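Local coordinates for protein 2-dehydro-3-deoxy-d-gluconate/2-dehydro-3-deoxy-phosphogluconate aldolase (PDB 4UXD) that acts as an aldolase of the dihydrodipicolinate synthetase family, folding as a (beta/alpha)8 barrel and present as four chains in the assembly, at residues T214-G219 and V235-E240; L123-Y128 and E134-Y139; Y44-I49 and N280-G285. All blocks are in the same frame, centred on the assembly; numbering follows the deposited sequence.

Contact 1 of 3, residues T214-G219 and V235-E240; sequences TSLELG and VRLYHE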
# COMPACT_ATOMS: atom_id res chain seq x y z
N THR A 214 -2.86 12.68 23.63
CA THR A 214 -2.11 11.43 23.74
C THR A 214 -0.59 11.68 23.72
O THR A 214 0.15 11.09 24.51
CB THR A 214 -2.50 10.44 22.60
OG1 THR A 214 -3.88 10.09 22.71
CG2 THR A 214 -1.64 9.16 22.62
N SER A 215 -0.14 12.58 22.85
CA SER A 215 1.29 12.82 22.69
C SER A 215 1.88 13.50 23.92
O SER A 215 3.00 13.17 24.33
CB SER A 215 1.56 13.67 21.45
OG SER A 215 1.05 13.07 20.28
N LEU A 216 1.15 14.43 24.51
CA LEU A 216 1.61 15.05 25.74
C LEU A 216 1.67 13.98 26.84
O LEU A 216 2.63 13.91 27.60
CB LEU A 216 0.70 16.22 26.17
CG LEU A 216 0.58 17.45 25.26
CD1 LEU A 216 -0.15 18.59 25.99
CD2 LEU A 216 1.93 17.92 24.73
N GLU A 217 0.65 13.13 26.91
CA GLU A 217 0.62 12.08 27.94
C GLU A 217 1.87 11.22 27.89
O GLU A 217 2.34 10.74 28.90
CB GLU A 217 -0.61 11.20 27.80
CG GLU A 217 -1.87 11.73 28.41
CD GLU A 217 -3.00 10.72 28.29
OE1 GLU A 217 -2.79 9.68 27.62
OE2 GLU A 217 -4.08 10.94 28.88
N LEU A 218 2.39 11.04 26.67
CA LEU A 218 3.54 10.19 26.42
C LEU A 218 4.88 10.94 26.46
O LEU A 218 5.93 10.34 26.22
CB LEU A 218 3.38 9.51 25.06
CG LEU A 218 2.23 8.52 24.93
CD1 LEU A 218 2.04 8.07 23.49
CD2 LEU A 218 2.49 7.32 25.82
N GLY A 219 4.84 12.24 26.74
CA GLY A 219 6.04 13.03 26.87
C GLY A 219 6.41 13.94 25.70
O GLY A 219 7.54 14.43 25.65
N VAL A 235 -4.36 25.62 21.52
CA VAL A 235 -3.53 26.35 22.48
C VAL A 235 -4.12 26.33 23.90
O VAL A 235 -3.37 26.17 24.88
CB VAL A 235 -3.32 27.80 22.05
CG1 VAL A 235 -2.46 28.56 23.08
CG2 VAL A 235 -2.65 27.83 20.69
N ARG A 236 -5.43 26.49 24.02
CA ARG A 236 -6.12 26.29 25.29
C ARG A 236 -5.75 24.92 25.84
O ARG A 236 -5.33 24.80 26.99
CB ARG A 236 -7.65 26.40 25.13
CG ARG A 236 -8.12 27.77 24.63
CD ARG A 236 -9.62 27.96 24.75
NE ARG A 236 -10.35 27.38 23.63
CZ ARG A 236 -11.10 26.28 23.68
NH1 ARG A 236 -11.24 25.58 24.81
NH2 ARG A 236 -11.72 25.86 22.57
N LEU A 237 -5.90 23.90 25.01
CA LEU A 237 -5.59 22.52 25.38
C LEU A 237 -4.23 22.40 26.05
O LEU A 237 -4.12 21.86 27.15
CB LEU A 237 -5.63 21.62 24.14
CG LEU A 237 -5.39 20.13 24.35
CD1 LEU A 237 -6.02 19.38 23.21
CD2 LEU A 237 -3.91 19.75 24.46
N TYR A 238 -3.19 22.89 25.38
CA TYR A 238 -1.82 22.80 25.88
C TYR A 238 -1.64 23.49 27.24
O TYR A 238 -0.88 23.00 28.08
CB TYR A 238 -0.85 23.40 24.87
CG TYR A 238 0.60 23.42 25.32
CD1 TYR A 238 1.11 24.47 26.06
CD2 TYR A 238 1.45 22.37 25.00
CE1 TYR A 238 2.42 24.49 26.48
CE2 TYR A 238 2.77 22.38 25.41
CZ TYR A 238 3.26 23.44 26.15
OH TYR A 238 4.57 23.45 26.56
N HIS A 239 -2.32 24.61 27.45
CA HIS A 239 -2.15 25.37 28.68
C HIS A 239 -3.00 24.78 29.80
O HIS A 239 -2.61 24.79 30.97
CB HIS A 239 -2.48 26.84 28.46
CG HIS A 239 -1.41 27.58 27.72
ND1 HIS A 239 -0.61 28.54 28.31
CD2 HIS A 239 -0.97 27.47 26.44
CE1 HIS A 239 0.25 28.99 27.42
NE2 HIS A 239 0.06 28.36 26.28
N GLU A 240 -4.16 24.24 29.44
CA GLU A 240 -5.04 23.61 30.41
C GLU A 240 -4.42 22.32 30.94
O GLU A 240 -4.56 22.01 32.13
CB GLU A 240 -6.40 23.33 29.77
CG GLU A 240 -7.30 24.54 29.69
CD GLU A 240 -7.79 25.00 31.05
OE1 GLU A 240 -7.78 24.18 31.99
OE2 GLU A 240 -8.19 26.18 31.16
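Leu-216 packs against Leu-237 and Tyr-238 in a small, apolar helix-to-helix contact on the outside of the barrel. Helices 212-217 and 233-240 follow the successive strands 203-206 and 222-224, so the contact joins two consecutive members of the helical layer that surrounds the parallel sheet. The helices stay well apart: the closest CA atoms, those of Leu-216 and Tyr-238, are separated by 8.5 Å, and the gap is spanned by side chains alone. Leu-216 does most of this. Its CG lies anti to the carbonyl carbon (chi1 -63°) and its CD1 continues the chain away from CA, which carries this methyl to the far end of the side chain, within reach of both partners. There CD1 of Leu-216 meets CD2 of Leu-237 at 4.2 Å, a methyl-to-methyl contact made by one branch of each leucine. The same CD1 lies 4.2 Å from CD2 of Tyr-238, approaching that ring obliquely.

Just beyond Leu-216 the helix stops. Gly-219, with positive phi, closes it in a Schellman motif, in which its N bonds to O of Leu-216 at 2.9 Å. Around the contact, Tyr-241 also covers Leu-216, Leu-237 reaches Glu-252 of helix 245-264, and the Tyr-238 ring rests on Ile-28 of strand 27-31 while forming a cation-pi pair with Lys-242. Thr-214 of helix 212-217 and Leu-218 just past its end pack on Thr-214 of the second subunit, so the end of this helix also lies at a subunit interface.

With just 105 Å² buried and carbon-to-carbon spacings near van der Waals range, the contact depends on dispersion and the exclusion of water from two buried leucines, and nothing polar fixes its angle.

Contact 2 of 3, residues L123-Y128 and E134-Y139; sequences LMPPYY and EAIYHY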
# COMPACT_ATOMS: atom_id res chain seq x y z
N LEU A 123 13.33 20.72 8.18
CA LEU A 123 13.63 19.99 6.95
C LEU A 123 13.07 18.56 6.98
O LEU A 123 13.36 17.80 7.90
CB LEU A 123 15.14 19.96 6.73
CG LEU A 123 15.62 19.20 5.50
CD1 LEU A 123 15.07 19.85 4.25
CD2 LEU A 123 17.14 19.14 5.45
N MET A 124 12.29 18.21 5.96
CA MET A 124 11.81 16.84 5.77
C MET A 124 12.65 16.15 4.70
O MET A 124 13.40 16.80 3.97
CB MET A 124 10.32 16.79 5.39
CG MET A 124 9.99 17.14 3.94
SD MET A 124 10.41 18.85 3.61
CE MET A 124 9.11 19.67 4.50
N PRO A 125 12.54 14.83 4.60
CA PRO A 125 13.42 14.24 3.60
C PRO A 125 13.04 14.60 2.15
O PRO A 125 11.90 14.99 1.89
CB PRO A 125 13.27 12.74 3.85
CG PRO A 125 12.98 12.65 5.34
CD PRO A 125 12.11 13.85 5.62
N PRO A 126 14.00 14.49 1.23
CA PRO A 126 13.71 14.71 -0.19
C PRO A 126 12.60 13.82 -0.67
O PRO A 126 12.43 12.71 -0.11
CB PRO A 126 15.01 14.35 -0.90
CG PRO A 126 16.04 14.32 0.14
CD PRO A 126 15.39 14.07 1.45
N TYR A 127 11.89 14.27 -1.71
CA TYR A 127 10.71 13.60 -2.19
C TYR A 127 10.81 13.31 -3.68
O TYR A 127 11.92 13.34 -4.23
CB TYR A 127 9.47 14.43 -1.83
CG TYR A 127 9.65 15.91 -1.95
CD1 TYR A 127 10.18 16.65 -0.89
CD2 TYR A 127 9.32 16.58 -3.13
CE1 TYR A 127 10.37 18.00 -1.00
CE2 TYR A 127 9.50 17.95 -3.25
CZ TYR A 127 10.02 18.65 -2.17
OH TYR A 127 10.20 20.01 -2.27
N TYR A 128 9.67 12.99 -4.30
CA TYR A 128 9.57 12.53 -5.68
C TYR A 128 10.16 11.10 -5.84
O TYR A 128 9.43 10.11 -5.78
CB TYR A 128 10.24 13.51 -6.65
CG TYR A 128 9.97 13.18 -8.10
CD1 TYR A 128 8.72 13.43 -8.66
CD2 TYR A 128 10.94 12.58 -8.89
CE1 TYR A 128 8.46 13.12 -9.98
CE2 TYR A 128 10.68 12.26 -10.21
CZ TYR A 128 9.45 12.53 -10.74
OH TYR A 128 9.20 12.20 -12.04
N GLU A 134 20.08 5.27 3.60
CA GLU A 134 21.46 5.72 3.35
C GLU A 134 21.45 7.04 2.55
O GLU A 134 22.21 7.98 2.84
CB GLU A 134 22.24 4.63 2.62
CG GLU A 134 23.74 4.92 2.39
CD GLU A 134 24.57 4.90 3.67
OE1 GLU A 134 24.80 3.80 4.22
OE2 GLU A 134 25.02 5.98 4.12
N ALA A 135 20.58 7.12 1.55
CA ALA A 135 20.48 8.31 0.73
C ALA A 135 19.99 9.49 1.57
O ALA A 135 20.49 10.63 1.46
CB ALA A 135 19.54 8.07 -0.43
N ILE A 136 19.01 9.19 2.41
CA ILE A 136 18.41 10.20 3.26
C ILE A 136 19.44 10.67 4.26
O ILE A 136 19.61 11.88 4.46
CB ILE A 136 17.17 9.64 3.98
CG1 ILE A 136 16.00 9.56 2.98
CG2 ILE A 136 16.79 10.50 5.19
CD1 ILE A 136 14.88 8.65 3.42
N TYR A 137 20.15 9.72 4.86
CA TYR A 137 21.21 10.06 5.80
C TYR A 137 22.25 10.98 5.13
O TYR A 137 22.45 12.10 5.58
CB TYR A 137 21.89 8.80 6.33
CG TYR A 137 23.11 9.13 7.12
CD1 TYR A 137 23.01 9.53 8.45
CD2 TYR A 137 24.37 9.06 6.55
CE1 TYR A 137 24.13 9.86 9.17
CE2 TYR A 137 25.49 9.39 7.26
CZ TYR A 137 25.37 9.79 8.57
OH TYR A 137 26.49 10.10 9.30
N HIS A 138 22.87 10.51 4.05
CA HIS A 138 23.89 11.28 3.36
C HIS A 138 23.39 12.69 2.96
O HIS A 138 24.14 13.67 2.98
CB HIS A 138 24.39 10.52 2.13
CG HIS A 138 25.51 11.19 1.42
ND1 HIS A 138 25.78 10.98 0.08
CD2 HIS A 138 26.43 12.09 1.85
CE1 HIS A 138 26.82 11.71 -0.27
NE2 HIS A 138 27.23 12.40 0.78
N TYR A 139 22.12 12.80 2.64
CA TYR A 139 21.55 14.09 2.28
C TYR A 139 21.50 15.05 3.49
O TYR A 139 21.94 16.21 3.39
CB TYR A 139 20.18 13.85 1.68
CG TYR A 139 19.36 15.06 1.40
CD1 TYR A 139 19.48 15.74 0.20
CD2 TYR A 139 18.41 15.50 2.32
CE1 TYR A 139 18.70 16.84 -0.08
CE2 TYR A 139 17.63 16.60 2.06
CZ TYR A 139 17.78 17.27 0.86
OH TYR A 139 16.99 18.35 0.60
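Pro-126 lies over one face of the Tyr-139 ring, and this CH-pi contact is the centre of the packing between the loop after strand 120-123 and helix 133-144. The CB of Tyr-139 leaves the helix in the direction of the loop, and with CG anti to the backbone N (chi1 173°) the ring is carried out alongside the proline. All six ring carbons lie within 3.7 Å of Pro-126 CG. CG of the tyrosine is 3.6 Å from CG of the proline. Further out, Tyr-139 CE2 is 3.4 Å from Pro-126 CD, so two methylenes share this side of the ring, and Tyr-139 CZ comes within 3.5 Å of Pro-126 CG. That proline carbon sits almost exactly over the middle, 3.3 Å from the ring centroid and 8° off the normal, a close fit. At the tip, OH hydrogen-bonds to the carbonyl oxygen of Ser-100, which anchors the far end of the ring. Pro-289 of the third subunit touches the same tyrosine.

Leu-123 adds a looser apolar touch, its CD2 standing 4.3 Å from Tyr-139 CE2 at an oblique angle. One helical turn earlier, Ile-136 CG1 meets Pro-125 CB, also at 4.3 Å, so the two consecutive prolines are each matched by a residue of the helix.

The contact thus pins a strand-end loop to the helix that follows it. Leu-123 pairs through its backbone with strand 150-155, and Tyr-139 also packs on Ile-103 and Val-106 of helix 103-115.

Contact 3 of 3, residues Y44-I49 and N280-G285; sequences YNATNI and NNINGG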
# COMPACT_ATOMS: atom_id res chain seq x y z
N TYR A 44 0.35 39.52 1.12
CA TYR A 44 1.16 39.87 2.28
C TYR A 44 0.37 40.66 3.32
O TYR A 44 0.71 40.67 4.49
CB TYR A 44 2.40 40.65 1.84
CG TYR A 44 3.45 39.73 1.26
CD1 TYR A 44 4.24 38.94 2.08
CD2 TYR A 44 3.63 39.62 -0.11
CE1 TYR A 44 5.18 38.09 1.56
CE2 TYR A 44 4.57 38.76 -0.64
CZ TYR A 44 5.35 38.00 0.20
OH TYR A 44 6.30 37.15 -0.30
N ASN A 45 -0.71 41.29 2.89
CA ASN A 45 -1.60 41.91 3.85
C ASN A 45 -2.34 40.86 4.69
O ASN A 45 -2.43 40.99 5.92
CB ASN A 45 -2.60 42.82 3.14
CG ASN A 45 -3.28 43.78 4.09
OD1 ASN A 45 -2.65 44.32 5.01
ND2 ASN A 45 -4.58 43.97 3.90
N ALA A 46 -2.87 39.82 4.05
CA ALA A 46 -3.52 38.73 4.78
C ALA A 46 -2.51 37.98 5.67
O ALA A 46 -2.84 37.59 6.79
CB ALA A 46 -4.20 37.77 3.83
N THR A 47 -1.29 37.80 5.18
CA THR A 47 -0.24 37.18 5.97
C THR A 47 -0.05 37.93 7.29
O THR A 47 0.29 37.35 8.31
CB THR A 47 1.10 37.14 5.20
OG1 THR A 47 0.92 36.45 3.97
CG2 THR A 47 2.20 36.46 6.00
N ASN A 48 -0.26 39.24 7.25
CA ASN A 48 -0.16 40.07 8.45
C ASN A 48 -1.38 39.83 9.35
O ASN A 48 -1.25 39.71 10.57
CB ASN A 48 -0.05 41.55 8.08
CG ASN A 48 0.56 42.38 9.19
OD1 ASN A 48 -0.15 42.94 10.03
ND2 ASN A 48 1.89 42.46 9.21
N ILE A 49 -2.55 39.76 8.74
CA ILE A 49 -3.77 39.49 9.48
C ILE A 49 -3.60 38.20 10.25
O ILE A 49 -4.04 38.09 11.39
CB ILE A 49 -4.97 39.41 8.53
CG1 ILE A 49 -5.34 40.84 8.10
CG2 ILE A 49 -6.16 38.73 9.19
CD1 ILE A 49 -6.16 40.93 6.83
N ASN A 280 -11.78 35.69 8.52
CA ASN A 280 -11.34 37.07 8.44
C ASN A 280 -12.02 37.81 7.29
O ASN A 280 -11.62 38.91 6.93
CB ASN A 280 -9.82 37.13 8.28
CG ASN A 280 -9.10 36.25 9.28
OD1 ASN A 280 -8.82 36.67 10.40
ND2 ASN A 280 -8.78 35.02 8.87
N ASN A 281 -13.06 37.19 6.72
CA ASN A 281 -13.79 37.76 5.59
C ASN A 281 -12.86 38.22 4.47
O ASN A 281 -13.05 39.28 3.87
CB ASN A 281 -14.67 38.93 6.05
CG ASN A 281 -15.59 39.45 4.95
OD1 ASN A 281 -16.17 38.67 4.18
ND2 ASN A 281 -15.71 40.77 4.84
N ILE A 282 -11.83 37.43 4.18
CA ILE A 282 -10.90 37.78 3.12
C ILE A 282 -11.26 37.06 1.84
O ILE A 282 -11.71 35.92 1.86
CB ILE A 282 -9.45 37.45 3.51
CG1 ILE A 282 -9.03 38.34 4.69
CG2 ILE A 282 -8.50 37.65 2.33
CD1 ILE A 282 -7.68 38.01 5.26
N ASN A 283 -11.07 37.75 0.72
CA ASN A 283 -11.29 37.19 -0.60
C ASN A 283 -10.01 36.53 -1.09
O ASN A 283 -9.22 37.13 -1.84
CB ASN A 283 -11.75 38.29 -1.55
CG ASN A 283 -12.13 37.76 -2.91
OD1 ASN A 283 -12.45 36.58 -3.06
ND2 ASN A 283 -12.10 38.63 -3.91
N GLY A 284 -9.79 35.28 -0.67
CA GLY A 284 -8.53 34.61 -0.91
C GLY A 284 -8.60 33.55 -1.99
O GLY A 284 -9.67 33.02 -2.28
N GLY A 285 -7.45 33.22 -2.56
CA GLY A 285 -7.41 32.32 -3.70
C GLY A 285 -6.56 31.08 -3.54
O GLY A 285 -6.08 30.74 -2.46
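Ala-46 is the first residue of helix 44-56 to meet the loop that follows helix 270-279: its CB lies 3.8 Å from CD1 of Ile-282. The alanine is buried, with Pro-35 also against it. One turn on, Ile-49 points at the loop and uses both branches. Its CD1 meets CD1 of Ile-282 tip to tip at 3.6 Å, so that this one loop methyl touches both helix residues. Its CG2, anti to the backbone N, passes alongside the amide of Asn-280, 3.6 Å from OD1. The other end of that amide turns back to helix 270-279, where ND2 bonds to the carbonyl oxygen of Phe-276.

Asn-281, at positive phi, is the C-prime residue of the Schellman motif ending helix 270-279; Ile-282 N bonds back to O of Tyr-277. With the chain turned in this way, Asn-280 and Ile-282 both direct their side chains at helix 44-56.

The contact therefore joins the helix after strand 27-31 to the C-terminal part of the chain by methyl packing. Because the amide oxygen meets only a methyl group here, Asn-280 contributes shape rather than polar bonding across this partly buried contact, where the segments bury 147 Å² between them.

Along the chain, contact 3 brings together segments 231 residues apart and encloses the other two, while contact 2 closes before contact 1 opens. None touches another: the centre of contact 1 is about 30 Å from those of contacts 2 and 3, and contacts 2 and 3, on opposite sides of the chain's centre, are about 34 Å apart. Contacts 1 and 2 each join neighbouring elements of the barrel, whereas contact 3 ties its first helix to the C-terminal part. Contacts 1 and 2 also adjoin different subunits. A glycerol, probably from the crystallisation liquor, lies by contact 2, about 6 Å from the side chain of Ile-136, and a glycerol is hydrogen-bonded to O of Tyr-128.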